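Local coordinates for pirin-like protein (Geobacillus kaustophilus, PDB 2P17), which is of unknown function but belongs to the pirin family of cupin-fold proteins and binds one iron cation per subunit, at residues L71-S76 with P127-L132. Sequence-based numbering, arbitrary orientation.
Sequences LEHFDS and PRYQNL
Between the two facing sheets of the N-terminal cupin domain, the imidazole of His73 on strand 71-75 lies against the phenol ring of Tyr129 on strand 128-132 in an offset stack. The ring centroids are 4.2 Å apart and the planes only 8° from parallel, with Tyr129 CE1 above one face of the imidazole, 3.3 Å from His73 NE2. The two side chains approach from opposite directions, each with CG anti to the backbone N (chi1 166° in His73, 178° in Tyr129), and their rings meet between the sheets. Rotation of the imidazole is fixed at both nitrogens: His73 NE2 donates a nearly straight 2.6 Å hydrogen bond, in the ring plane, to the anti lone pair of Asp75 OD2, while His73 ND1 is hydrogen-bonded to Glu101 OE2. Asp75 OD2 also lies 3.5 Å from Tyr129 CD1. At the far end of the phenol, Tyr129 OH bonds to Ser81 and Gln89 and accepts from Asn131 ND2 at 3.1 Å. Cutting Tyr129 back to an alanine would probably uncover one imidazole face and take the hydroxyl from Ser81, Gln89 and Asn131. A histidine held by a carboxylate and stacked on a tyrosine is consistent with a second shell behind Glu101, a predicted ligand of the cupin iron site.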
loop_
_atom_site.group_PDB
_atom_site.type_symbol
_atom_site.label_atom_id
_atom_site.label_comp_id
_atom_site.label_asym_id
_atom_site.label_seq_id
_atom_site.Cartn_x
_atom_site.Cartn_y
_atom_site.Cartn_z
ATOM N N LEU A 71 -11.265 11.614 5.635
ATOM C CA LEU A 71 -12.090 10.414 5.486
ATOM C C LEU A 71 -12.746 9.994 6.801
ATOM O O LEU A 71 -12.094 9.980 7.841
ATOM C CB LEU A 71 -11.249 9.252 4.930
ATOM C CG LEU A 71 -11.945 7.941 4.536
ATOM C CD1 LEU A 71 -12.969 8.178 3.436
ATOM C CD2 LEU A 71 -10.935 6.903 4.090
ATOM N N GLU A 72 -14.033 9.667 6.728
ATOM C CA GLU A 72 -14.754 9.069 7.843
ATOM C C GLU A 72 -14.870 7.571 7.596
ATOM O O GLU A 72 -15.404 7.129 6.564
ATOM C CB GLU A 72 -16.151 9.685 7.988
ATOM C CG GLU A 72 -16.126 11.139 8.397
ATOM C CD GLU A 72 -17.498 11.793 8.397
ATOM O OE1 GLU A 72 -18.524 11.087 8.273
ATOM O OE2 GLU A 72 -17.543 13.032 8.513
ATOM N N HIS A 73 -14.361 6.792 8.540
ATOM C CA HIS A 73 -14.439 5.333 8.444
ATOM C C HIS A 73 -15.509 4.769 9.369
ATOM O O HIS A 73 -15.660 5.207 10.512
ATOM C CB HIS A 73 -13.101 4.694 8.802
ATOM C CG HIS A 73 -13.194 3.220 9.037
ATOM N ND1 HIS A 73 -13.199 2.310 8.005
ATOM C CD2 HIS A 73 -13.315 2.500 10.178
ATOM C CE1 HIS A 73 -13.319 1.088 8.499
ATOM N NE2 HIS A 73 -13.392 1.178 9.816
ATOM N N PHE A 74 -16.250 3.787 8.870
ATOM C CA PHE A 74 -17.098 2.971 9.718
ATOM C C PHE A 74 -16.832 1.492 9.485
ATOM O O PHE A 74 -16.681 1.060 8.343
ATOM C CB PHE A 74 -18.584 3.261 9.458
ATOM C CG PHE A 74 -19.491 2.254 10.087
ATOM C CD1 PHE A 74 -19.796 2.337 11.439
ATOM C CD2 PHE A 74 -19.986 1.184 9.342
ATOM C CE1 PHE A 74 -20.613 1.375 12.044
ATOM C CE2 PHE A 74 -20.797 0.221 9.941
ATOM C CZ PHE A 74 -21.115 0.324 11.282
ATOM N N ASP A 75 -16.804 0.717 10.566
ATOM C CA ASP A 75 -16.981 -0.725 10.446
ATOM C C ASP A 75 -17.802 -1.287 11.614
ATOM O O ASP A 75 -17.907 -0.674 12.680
ATOM C CB ASP A 75 -15.632 -1.452 10.276
ATOM C CG ASP A 75 -14.806 -1.454 11.536
ATOM O OD1 ASP A 75 -15.132 -2.237 12.455
ATOM O OD2 ASP A 75 -13.833 -0.671 11.605
ATOM N N SER A 76 -18.390 -2.458 11.390
ATOM C CA SER A 76 -19.330 -3.051 12.340
ATOM C C SER A 76 -18.686 -3.761 13.522
ATOM O O SER A 76 -19.394 -4.289 14.380
ATOM C CB SER A 76 -20.293 -3.990 11.621
ATOM O OG SER A 76 -19.594 -5.042 10.964
ATOM N N PRO A 127 -12.736 -10.066 13.179
ATOM C CA PRO A 127 -12.424 -8.775 12.552
ATOM C C PRO A 127 -11.685 -7.850 13.514
ATOM O O PRO A 127 -11.882 -7.921 14.738
ATOM C CB PRO A 127 -13.797 -8.193 12.182
ATOM C CG PRO A 127 -14.799 -8.998 12.940
ATOM C CD PRO A 127 -14.187 -10.316 13.282
ATOM N N ARG A 128 -10.838 -6.989 12.958
ATOM C CA ARG A 128 -10.001 -6.091 13.752
ATOM C C ARG A 128 -9.744 -4.846 12.915
ATOM O O ARG A 128 -9.629 -4.926 11.689
ATOM C CB ARG A 128 -8.695 -6.815 14.133
ATOM C CG ARG A 128 -7.528 -5.984 14.653
ATOM C CD ARG A 128 -6.353 -6.906 15.002
ATOM N NE ARG A 128 -5.634 -7.504 13.862
ATOM C CZ ARG A 128 -4.766 -8.513 13.991
ATOM N NH1 ARG A 128 -4.549 -9.035 15.189
ATOM N NH2 ARG A 128 -4.126 -9.015 12.943
ATOM N N TYR A 129 -9.653 -3.705 13.583
ATOM C CA TYR A 129 -9.390 -2.433 12.934
ATOM C C TYR A 129 -8.206 -1.764 13.610
ATOM O O TYR A 129 -8.122 -1.714 14.838
ATOM C CB TYR A 129 -10.628 -1.529 13.018
ATOM C CG TYR A 129 -10.406 -0.162 12.410
ATOM C CD1 TYR A 129 -10.405 0.013 11.023
ATOM C CD2 TYR A 129 -10.191 0.953 13.218
ATOM C CE1 TYR A 129 -10.194 1.254 10.466
ATOM C CE2 TYR A 129 -9.968 2.218 12.667
ATOM C CZ TYR A 129 -9.980 2.356 11.289
ATOM O OH TYR A 129 -9.781 3.596 10.728
ATOM N N GLN A 130 -7.278 -1.283 12.791
ATOM C CA GLN A 130 -6.137 -0.504 13.269
ATOM C C GLN A 130 -6.098 0.837 12.559
ATOM O O GLN A 130 -6.075 0.896 11.328
ATOM C CB GLN A 130 -4.828 -1.249 13.022
ATOM C CG GLN A 130 -4.789 -2.645 13.564
ATOM C CD GLN A 130 -3.505 -3.339 13.206
ATOM O OE1 GLN A 130 -2.441 -3.022 13.758
ATOM N NE2 GLN A 130 -3.580 -4.290 12.282
ATOM N N ASN A 131 -6.112 1.905 13.345
ATOM C CA ASN A 131 -5.965 3.261 12.823
ATOM C C ASN A 131 -4.497 3.668 12.952
ATOM O O ASN A 131 -3.951 3.742 14.058
ATOM C CB ASN A 131 -6.886 4.214 13.595
ATOM C CG ASN A 131 -7.010 5.566 12.940
ATOM O OD1 ASN A 131 -6.156 6.426 13.118
ATOM N ND2 ASN A 131 -8.079 5.761 12.172
ATOM N N LEU A 132 -3.855 3.915 11.815
ATOM C CA LEU A 132 -2.411 4.123 11.771
ATOM C C LEU A 132 -2.084 5.554 11.375
ATOM O O LEU A 132 -1.886 5.857 10.208
ATOM C CB LEU A 132 -1.757 3.125 10.801
ATOM C CG LEU A 132 -2.065 1.648 11.050
ATOM C CD1 LEU A 132 -1.483 0.774 9.939
ATOM C CD2 LEU A 132 -1.585 1.191 12.434
#